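Side-chain contacts in neurotoxin (Clostridium botulinum, PDB 1ZB7), which cuts synaptobrevins (VAMP1, VAMP2 and VAMP3) inside host cells as the zinc endopeptidase light chain of botulinum neurotoxin type G: residues A[12-16]-A[17-21]; A[38-41]-A[42-45]; A[401-404]-A[405-408]. All blocks are in the same frame, centred on the assembly; numbering follows the deposited sequence.

Interaction 1. Residues A[12-16]-A[17-21]; sequences DPINN and DDIIM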
ATOM      1  N   ASP A  12      19.310  33.369  25.341  1.00 44.01           N
ATOM      2  CA  ASP A  12      19.807  34.531  24.643  1.00 43.56           C
ATOM      3  C   ASP A  12      18.622  35.527  24.610  1.00 44.79           C
ATOM      4  O   ASP A  12      17.490  35.112  24.294  1.00 43.69           O
ATOM      5  CB  ASP A  12      20.172  34.188  23.198  1.00 45.09           C
ATOM      6  CG  ASP A  12      21.541  33.431  23.014  1.00 46.67           C
ATOM      7  OD1 ASP A  12      22.368  33.244  23.967  1.00 46.89           O
ATOM      8  OD2 ASP A  12      21.737  32.981  21.850  1.00 44.44           O
ATOM      9  N   PRO A  13      18.852  36.825  24.950  1.00 45.64           N
ATOM     10  CA  PRO A  13      17.719  37.781  24.975  1.00 45.85           C
ATOM     11  C   PRO A  13      17.048  38.140  23.623  1.00 46.14           C
ATOM     12  O   PRO A  13      17.652  38.132  22.522  1.00 45.90           O
ATOM     13  CB  PRO A  13      18.286  39.023  25.657  1.00 45.66           C
ATOM     14  CG  PRO A  13      19.754  38.870  25.684  1.00 46.03           C
ATOM     15  CD  PRO A  13      20.118  37.449  25.402  1.00 46.60           C
ATOM     16  N   ILE A  14      15.760  38.421  23.766  1.00 45.36           N
ATOM     17  CA  ILE A  14      14.943  38.962  22.705  1.00 43.97           C
ATOM     18  C   ILE A  14      15.720  40.127  22.095  1.00 42.77           C
ATOM     19  O   ILE A  14      16.144  41.013  22.821  1.00 40.86           O
ATOM     20  CB  ILE A  14      13.589  39.455  23.307  1.00 44.40           C
ATOM     21  CG1 ILE A  14      12.737  38.308  23.887  1.00 46.72           C
ATOM     22  CG2 ILE A  14      12.803  40.166  22.327  1.00 45.27           C
ATOM     23  CD1 ILE A  14      12.133  37.403  22.765  1.00 49.56           C
ATOM     24  N   ASN A  15      15.893  40.155  20.771  1.00 40.12           N
ATOM     25  CA  ASN A  15      16.504  41.326  20.178  1.00 40.91           C
ATOM     26  C   ASN A  15      15.644  41.982  19.059  1.00 40.65           C
ATOM     27  O   ASN A  15      16.070  42.966  18.515  1.00 42.07           O
ATOM     28  CB  ASN A  15      17.936  40.994  19.651  1.00 39.93           C
ATOM     29  CG  ASN A  15      17.949  39.771  18.748  1.00 37.51           C
ATOM     30  OD1 ASN A  15      17.127  39.643  17.826  1.00 36.43           O
ATOM     31  ND2 ASN A  15      18.885  38.906  18.963  1.00 37.13           N
ATOM     32  N   ASN A  16      14.465  41.380  18.751  1.00 41.18           N
ATOM     33  CA  ASN A  16      13.466  41.869  17.805  1.00 39.12           C
ATOM     34  C   ASN A  16      13.861  41.666  16.392  1.00 40.45           C
ATOM     35  O   ASN A  16      13.207  42.151  15.527  1.00 40.70           O
ATOM     36  CB  ASN A  16      13.151  43.340  18.040  1.00 40.90           C
ATOM     37  CG  ASN A  16      12.561  43.600  19.395  1.00 37.97           C
ATOM     38  OD1 ASN A  16      11.684  42.879  19.843  1.00 41.80           O
ATOM     39  ND2 ASN A  16      13.069  44.568  20.068  1.00 37.75           N
ATOM     40  N   ASP A  17      14.967  40.974  16.156  1.00 41.23           N
ATOM     41  CA  ASP A  17      15.491  40.708  14.843  1.00 41.21           C
ATOM     42  C   ASP A  17      15.421  39.183  14.620  1.00 41.74           C
ATOM     43  O   ASP A  17      14.510  38.663  13.928  1.00 42.17           O
ATOM     44  CB  ASP A  17      16.938  41.221  14.744  1.00 41.73           C
ATOM     45  CG  ASP A  17      17.621  40.843  13.384  1.00 46.07           C
ATOM     46  OD1 ASP A  17      16.999  40.290  12.452  1.00 52.83           O
ATOM     47  OD2 ASP A  17      18.819  41.026  13.272  1.00 53.71           O
ATOM     48  N   ASP A  18      16.371  38.442  15.207  1.00 41.00           N
ATOM     49  CA  ASP A  18      16.396  37.003  14.976  1.00 41.09           C
ATOM     50  C   ASP A  18      15.997  36.222  16.232  1.00 40.06           C
ATOM     51  O   ASP A  18      15.855  35.021  16.196  1.00 39.92           O
ATOM     52  CB  ASP A  18      17.734  36.569  14.361  1.00 41.48           C
ATOM     53  CG  ASP A  18      18.928  36.892  15.261  1.00 41.98           C
ATOM     54  OD1 ASP A  18      18.792  37.416  16.402  1.00 46.79           O
ATOM     55  OD2 ASP A  18      20.032  36.563  14.854  1.00 44.33           O
ATOM     56  N   ILE A  19      15.746  36.945  17.309  1.00 40.06           N
ATOM     57  CA  ILE A  19      15.141  36.378  18.511  1.00 40.53           C
ATOM     58  C   ILE A  19      13.961  37.273  18.871  1.00 40.34           C
ATOM     59  O   ILE A  19      14.146  38.457  19.198  1.00 41.38           O
ATOM     60  CB  ILE A  19      16.135  36.223  19.700  1.00 39.10           C
ATOM     61  CG1 ILE A  19      17.323  35.374  19.269  1.00 40.65           C
ATOM     62  CG2 ILE A  19      15.417  35.558  20.854  1.00 39.30           C
ATOM     63  CD1 ILE A  19      18.482  35.251  20.244  1.00 39.37           C
ATOM     64  N   ILE A  20      12.762  36.731  18.708  1.00 39.48           N
ATOM     65  CA  ILE A  20      11.548  37.501  18.791  1.00 38.69           C
ATOM     66  C   ILE A  20      10.431  36.751  19.521  1.00 38.95           C
ATOM     67  O   ILE A  20      10.519  35.505  19.788  1.00 38.86           O
ATOM     68  CB  ILE A  20      11.010  37.908  17.298  1.00 39.16           C
ATOM     69  CG1 ILE A  20      10.520  36.647  16.554  1.00 39.44           C
ATOM     70  CG2 ILE A  20      12.043  38.605  16.441  1.00 39.46           C
ATOM     71  CD1 ILE A  20       9.654  36.978  15.217  1.00 41.83           C
ATOM     72  N   MET A  21       9.386  37.525  19.839  1.00 39.73           N
ATOM     73  CA  MET A  21       8.057  37.078  20.233  1.00 40.94           C
ATOM     74  C   MET A  21       7.147  37.094  19.032  1.00 41.71           C
ATOM     75  O   MET A  21       7.055  38.072  18.323  1.00 41.87           O
ATOM     76  CB  MET A  21       7.496  37.948  21.351  1.00 41.80           C
ATOM     77  CG  MET A  21       8.321  37.896  22.666  1.00 42.62           C
ATOM     78  SD  MET A  21       8.685  36.226  23.312  1.00 45.86           S
ATOM     79  CE  MET A  21       7.127  35.758  24.063  1.00 43.22           C
TER
HETATM   80  O   HOH W   1      10.308  40.614  19.462  1.00 43.97           O

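Interaction 2. Residues A[38-41]-A[42-45]; sequences RIID and RIWI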
ATOM      1  N   ARG A  38      15.537  32.655  14.612  1.00 38.92           N
ATOM      2  CA  ARG A  38      15.745  32.574  13.199  1.00 39.55           C
ATOM      3  C   ARG A  38      17.137  32.031  12.964  1.00 39.96           C
ATOM      4  O   ARG A  38      18.155  32.784  12.971  1.00 40.94           O
ATOM      5  CB  ARG A  38      15.539  33.918  12.499  1.00 38.75           C
ATOM      6  CG  ARG A  38      15.407  33.825  10.945  1.00 41.82           C
ATOM      7  CD  ARG A  38      15.350  35.162  10.149  1.00 37.49           C
ATOM      8  NE  ARG A  38      16.608  35.884  10.261  1.00 45.20           N
ATOM      9  CZ  ARG A  38      16.781  37.094  10.810  1.00 46.99           C
ATOM     10  NH1 ARG A  38      15.760  37.769  11.303  1.00 51.19           N
ATOM     11  NH2 ARG A  38      18.008  37.624  10.914  1.00 45.44           N
ATOM     12  N   ILE A  39      17.156  30.745  12.701  1.00 39.24           N
ATOM     13  CA  ILE A  39      18.389  30.047  12.450  1.00 40.72           C
ATOM     14  C   ILE A  39      18.963  30.147  11.011  1.00 41.58           C
ATOM     15  O   ILE A  39      20.183  30.006  10.775  1.00 40.52           O
ATOM     16  CB  ILE A  39      18.223  28.548  12.859  1.00 40.44           C
ATOM     17  CG1 ILE A  39      17.055  27.908  12.069  1.00 44.13           C
ATOM     18  CG2 ILE A  39      18.009  28.452  14.331  1.00 37.02           C
ATOM     19  CD1 ILE A  39      17.306  26.480  11.799  1.00 46.99           C
ATOM     20  N   ILE A  40      18.054  30.361  10.068  1.00 44.03           N
ATOM     21  CA  ILE A  40      18.321  30.506   8.647  1.00 45.09           C
ATOM     22  C   ILE A  40      17.347  31.569   8.234  1.00 45.12           C
ATOM     23  O   ILE A  40      16.285  31.691   8.823  1.00 44.32           O
ATOM     24  CB  ILE A  40      18.043  29.172   7.829  1.00 46.09           C
ATOM     25  CG1 ILE A  40      19.008  28.063   8.223  1.00 49.41           C
ATOM     26  CG2 ILE A  40      18.275  29.401   6.279  1.00 47.35           C
ATOM     27  CD1 ILE A  40      18.535  26.537   8.008  1.00 48.57           C
ATOM     28  N   ASP A  41      17.710  32.404   7.254  1.00 47.03           N
ATOM     29  CA  ASP A  41      16.688  33.282   6.649  1.00 47.37           C
ATOM     30  C   ASP A  41      15.333  32.589   6.302  1.00 44.79           C
ATOM     31  O   ASP A  41      15.290  31.544   5.666  1.00 44.31           O
ATOM     32  CB  ASP A  41      17.253  34.027   5.465  1.00 49.01           C
ATOM     33  CG  ASP A  41      18.362  35.052   5.937  1.00 60.22           C
ATOM     34  OD1 ASP A  41      18.039  36.186   6.565  1.00 64.25           O
ATOM     35  OD2 ASP A  41      19.534  34.632   5.739  1.00 67.83           O
ATOM     36  N   ARG A  42      14.280  33.206   6.803  1.00 43.96           N
ATOM     37  CA  ARG A  42      12.929  32.810   6.602  1.00 45.53           C
ATOM     38  C   ARG A  42      12.481  31.508   7.324  1.00 42.40           C
ATOM     39  O   ARG A  42      11.367  31.117   7.180  1.00 41.68           O
ATOM     40  CB  ARG A  42      12.657  32.804   5.089  1.00 47.03           C
ATOM     41  CG  ARG A  42      12.794  34.278   4.597  1.00 49.63           C
ATOM     42  CD  ARG A  42      11.995  34.513   3.418  1.00 56.32           C
ATOM     43  NE  ARG A  42      11.265  35.781   3.480  1.00 62.45           N
ATOM     44  CZ  ARG A  42       9.922  35.959   3.457  1.00 64.79           C
ATOM     45  NH1 ARG A  42       8.936  34.967   3.450  1.00 55.72           N
ATOM     46  NH2 ARG A  42       9.552  37.218   3.443  1.00 67.64           N
ATOM     47  N   ILE A  43      13.362  30.963   8.153  1.00 40.76           N
ATOM     48  CA  ILE A  43      13.159  29.697   8.892  1.00 42.36           C
ATOM     49  C   ILE A  43      13.389  29.891  10.418  1.00 41.89           C
ATOM     50  O   ILE A  43      14.501  30.222  10.871  1.00 42.98           O
ATOM     51  CB  ILE A  43      14.111  28.599   8.358  1.00 41.86           C
ATOM     52  CG1 ILE A  43      13.980  28.443   6.842  1.00 41.05           C
ATOM     53  CG2 ILE A  43      13.845  27.325   9.079  1.00 44.12           C
ATOM     54  CD1 ILE A  43      14.878  27.297   6.248  1.00 46.04           C
ATOM     55  N   TRP A  44      12.332  29.665  11.168  1.00 40.92           N
ATOM     56  CA  TRP A  44      12.241  29.943  12.563  1.00 39.48           C
ATOM     57  C   TRP A  44      12.034  28.620  13.343  1.00 39.22           C
ATOM     58  O   TRP A  44      11.301  27.754  12.895  1.00 38.74           O
ATOM     59  CB  TRP A  44      11.049  30.873  12.826  1.00 37.61           C
ATOM     60  CG  TRP A  44      11.278  32.227  12.232  1.00 39.84           C
ATOM     61  CD1 TRP A  44      11.038  32.654  10.863  1.00 37.94           C
ATOM     62  CD2 TRP A  44      11.767  33.382  12.893  1.00 37.82           C
ATOM     63  NE1 TRP A  44      11.337  33.928  10.749  1.00 38.79           N
ATOM     64  CE2 TRP A  44      11.780  34.434  11.932  1.00 39.62           C
ATOM     65  CE3 TRP A  44      12.180  33.642  14.195  1.00 38.68           C
ATOM     66  CZ2 TRP A  44      12.232  35.708  12.225  1.00 41.47           C
ATOM     67  CZ3 TRP A  44      12.674  34.901  14.494  1.00 40.85           C
ATOM     68  CH2 TRP A  44      12.670  35.937  13.526  1.00 41.62           C
ATOM     69  N   ILE A  45      12.741  28.486  14.476  1.00 39.30           N
ATOM     70  CA  ILE A  45      12.479  27.465  15.495  1.00 39.14           C
ATOM     71  C   ILE A  45      11.740  28.081  16.704  1.00 38.13           C
ATOM     72  O   ILE A  45      12.142  29.036  17.279  1.00 38.50           O
ATOM     73  CB  ILE A  45      13.746  26.808  15.993  1.00 38.57           C
ATOM     74  CG1 ILE A  45      14.648  26.378  14.842  1.00 38.17           C
ATOM     75  CG2 ILE A  45      13.424  25.644  16.911  1.00 40.41           C
ATOM     76  CD1 ILE A  45      14.005  25.473  13.811  1.00 38.06           C
TER

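Interaction 3. Residues A[401-404]-A[405-408]; sequences SKNL and KTEF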
ATOM      1  N   SER A 401      34.495   5.359  12.664  1.00 44.79           N
ATOM      2  CA  SER A 401      35.555   5.071  13.684  1.00 46.11           C
ATOM      3  C   SER A 401      35.040   4.106  14.755  1.00 46.86           C
ATOM      4  O   SER A 401      35.853   3.472  15.508  1.00 46.26           O
ATOM      5  CB  SER A 401      36.138   6.339  14.352  1.00 45.98           C
ATOM      6  OG  SER A 401      35.130   7.104  15.001  1.00 45.32           O
ATOM      7  N   LYS A 402      33.712   3.953  14.855  1.00 46.42           N
ATOM      8  CA  LYS A 402      33.212   2.946  15.821  1.00 47.28           C
ATOM      9  C   LYS A 402      32.744   1.681  15.144  1.00 47.08           C
ATOM     10  O   LYS A 402      32.111   0.839  15.777  1.00 46.26           O
ATOM     11  CB  LYS A 402      32.124   3.524  16.709  1.00 48.18           C
ATOM     12  CG  LYS A 402      32.406   4.912  17.268  1.00 49.70           C
ATOM     13  CD  LYS A 402      31.179   5.384  18.053  1.00 51.94           C
ATOM     14  CE  LYS A 402      30.796   4.422  19.198  1.00 51.96           C
ATOM     15  NZ  LYS A 402      29.989   5.065  20.315  1.00 51.91           N
ATOM     16  N   ASN A 403      33.110   1.531  13.877  1.00 47.24           N
ATOM     17  CA  ASN A 403      32.587   0.458  13.033  1.00 48.68           C
ATOM     18  C   ASN A 403      31.055   0.417  13.000  1.00 47.50           C
ATOM     19  O   ASN A 403      30.441  -0.658  13.050  1.00 47.44           O
ATOM     20  CB  ASN A 403      33.182  -0.941  13.436  1.00 48.62           C
ATOM     21  CG  ASN A 403      33.180  -1.951  12.253  1.00 53.33           C
ATOM     22  OD1 ASN A 403      33.256  -1.565  11.047  1.00 55.54           O
ATOM     23  ND2 ASN A 403      33.100  -3.254  12.589  1.00 56.35           N
ATOM     24  N   LEU A 404      30.445   1.593  12.936  1.00 47.83           N
ATOM     25  CA  LEU A 404      28.966   1.688  12.818  1.00 46.48           C
ATOM     26  C   LEU A 404      28.533   2.124  11.445  1.00 46.86           C
ATOM     27  O   LEU A 404      27.311   2.329  11.195  1.00 47.83           O
ATOM     28  CB  LEU A 404      28.396   2.566  13.933  1.00 45.23           C
ATOM     29  CG  LEU A 404      28.608   2.022  15.364  1.00 43.49           C
ATOM     30  CD1 LEU A 404      28.089   2.946  16.410  1.00 40.44           C
ATOM     31  CD2 LEU A 404      27.927   0.673  15.586  1.00 42.80           C
ATOM     32  N   LYS A 405      29.495   2.260  10.526  1.00 47.24           N
ATOM     33  CA  LYS A 405      29.165   2.636   9.148  1.00 49.15           C
ATOM     34  C   LYS A 405      28.726   1.423   8.324  1.00 49.49           C
ATOM     35  O   LYS A 405      27.721   1.490   7.596  1.00 51.64           O
ATOM     36  CB  LYS A 405      30.288   3.418   8.460  1.00 50.03           C
ATOM     37  CG  LYS A 405      30.110   3.566   6.935  1.00 50.65           C
ATOM     38  CD  LYS A 405      30.956   4.717   6.436  1.00 54.54           C
ATOM     39  CE  LYS A 405      30.719   5.046   4.980  1.00 55.68           C
ATOM     40  NZ  LYS A 405      30.927   6.479   4.711  1.00 57.27           N
ATOM     41  N   THR A 406      29.415   0.310   8.502  1.00 49.34           N
ATOM     42  CA  THR A 406      29.163  -0.913   7.754  1.00 49.38           C
ATOM     43  C   THR A 406      27.728  -1.385   8.021  1.00 47.65           C
ATOM     44  O   THR A 406      27.313  -1.479   9.184  1.00 45.05           O
ATOM     45  CB  THR A 406      30.276  -1.992   8.106  1.00 49.65           C
ATOM     46  OG1 THR A 406      31.416  -1.709   7.314  1.00 55.28           O
ATOM     47  CG2 THR A 406      29.906  -3.422   7.759  1.00 51.63           C
ATOM     48  N   GLU A 407      26.997  -1.660   6.930  1.00 47.09           N
ATOM     49  CA  GLU A 407      25.612  -2.205   6.976  1.00 47.60           C
ATOM     50  C   GLU A 407      24.613  -1.293   7.728  1.00 46.06           C
ATOM     51  O   GLU A 407      23.595  -1.765   8.216  1.00 46.26           O
ATOM     52  CB  GLU A 407      25.593  -3.615   7.627  1.00 47.64           C
ATOM     53  CG  GLU A 407      25.935  -4.774   6.716  1.00 52.27           C
ATOM     54  CD  GLU A 407      25.910  -6.097   7.455  1.00 57.05           C
ATOM     55  OE1 GLU A 407      26.380  -6.149   8.611  1.00 67.45           O
ATOM     56  OE2 GLU A 407      25.436  -7.111   6.918  1.00 60.17           O
ATOM     57  N   PHE A 408      24.951  -0.009   7.846  1.00 45.69           N
ATOM     58  CA  PHE A 408      24.263   0.975   8.723  1.00 44.46           C
ATOM     59  C   PHE A 408      24.041   0.420  10.162  1.00 44.07           C
ATOM     60  O   PHE A 408      22.918   0.510  10.740  1.00 44.89           O
ATOM     61  CB  PHE A 408      22.914   1.444   8.111  1.00 43.99           C
ATOM     62  CG  PHE A 408      22.920   1.614   6.613  1.00 43.15           C
ATOM     63  CD1 PHE A 408      23.302   2.814   6.026  1.00 45.31           C
ATOM     64  CD2 PHE A 408      22.469   0.584   5.777  1.00 43.54           C
ATOM     65  CE1 PHE A 408      23.306   2.985   4.622  1.00 43.29           C
ATOM     66  CE2 PHE A 408      22.418   0.760   4.382  1.00 43.65           C
ATOM     67  CZ  PHE A 408      22.830   1.977   3.799  1.00 42.36           C
TER
HETATM   68  O   HOH W   2      32.278   0.632   9.722  1.00 50.43           O

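Interaction 1. Residues A[12-16]-A[17-21]
The backbone folds back on itself between N15 and I19, where the carbonyl O of I19 accepts from N15 N at 2.9 Å and from N16 N at 3.0 Å, the two donors arriving from opposite faces of the carbonyl plane. Inside this turn the N15 amide does the main work. Its OD1 takes three backbone N-H groups: D17 N and D18 N, each 3.0 Å from OD1, lie in its carbonyl plane, whereas I19 N comes from above it. CG of N15 sits between its own N and carbonyl carbon (chi1 52°), which tucks the amide under the chain it grips. The other end of the amide is held too, because N15 ND2 donates to D18 OD1 at 3.0 Å; the second carboxylate oxygen of D18 pairs with K6. Apolar groups close the flank: I14 CD1 meets M21 SD at 3.7 Å, the two side chains crossing at about a right angle, and I19 CD1 reaches D12 CB at 3.6 Å. A water spans from N16 OD1 to M21 N, while N16 OD1 also accepts from I143 N. Side-chain oxygen bound to the N-H two residues on defines an Asx turn, here leading into strand 19-23.

Interaction 2. Residues A[38-41]-A[42-45]
R38 and W44 face each other across a tight β-hairpin, whose type II turn runs from I40 to I43 and puts D41 and R42 at its corners. R42 takes the positive phi of the second corner (71°), and I43 N closes the turn by donating to I40 O at 3.1 Å. The hairpin has two contrasting sides. On one, the aliphatic part of R38 lies on the indole: CB stands over the six-membered ring, 3.5 Å from its centroid and only 5° off the normal, a clear CH-pi contact. CG anti to the backbone N (chi1 -166°) carries the chain on across the ring, with CG near CE2 and CD 3.8 Å from W44 CZ2. The guanidinium then stands perpendicular to the indole plane, CZ2 at its edge, and forms a salt bridge with D17.

The other side is built of isoleucines that fit branch into notch. I43 CD1 settles into the crook of I40, 4.0 Å from I40 CG2 and about as far from CB and CD1, the two side chains side by side and pointing the same way. Past the corner that the chain makes at I39, I45 CG1 fits the fork between I39 CG1 and CG2, 4.0 Å from each. Helix 82-99 packs against this side through F88, I93 and F96, and helix 103-114 adds I112 and V113. Between the two sides runs the backbone, where the CA-H of R38 points at I43 O, with 3.5 Å from CA to O.

Interaction 3. Residues A[401-404]-A[405-408]
N403 and T406 are joined through a single ordered water, a small example of how an irregular surface loop can be held without a direct side-chain bond. The water donates to N403 OD1 at 2.7 Å and accepts from T406 N at 3.1 Å, so the amide oxygen of one residue is linked to the backbone of a residue three further on. Directly, the two side chains do no more than approach: they pass obliquely, with N403 OD1 and T406 OG1 4.2 Å apart. The first torsion of N403 accounts for the bridge on its side, since CG lies anti to the residue's own N (chi1 -154°), which swings the amide forward along the chain and puts OD1 on the water.

The next shell is backbone. F408 N donates to K405 O at 3.2 Å, closing a type II β-turn with T406 and E407 at its corners, and L404 O comes to 3.9 Å from F408 C as the chain curls round. N403, E407 and F408 all have left-handed backbone conformations, which bend the path before, within and at the end of this turn.

Further out, L404 is the buried member of the group: its side chain packs on N416 and its backbone bonds to G410. F408 turns away from the water and lies against K367 and N398. The contact, its centre about 29 Å from that of the chain, belongs to the long connection between strands 377-381 and 421-422, antiparallel neighbours at one side of a four-stranded sheet.

Interactions 1 and 2 both reach the same mixed sheet, one at the start of strand 19-23 and the other at the hairpin between strands 34-38 and 43-46, with centres about 12 Å apart, whereas interaction 3 stands alone, its centre about 41 Å from interaction 1 and 33 Å from interaction 2. The first two are sewn together directly: D17 OD1 meets R38 NH1 in a salt bridge at 3.0 Å, D18 O lies 2.9 Å from R38 N as a probable hydrogen bond, and I20 CG1 packs 3.5 Å from W44 CZ3. R38 thus serves both contacts. None of the three carries the HExxH zinc-protease signature, which lies on helix 224-239; all are structural elements of the light-chain protease fold.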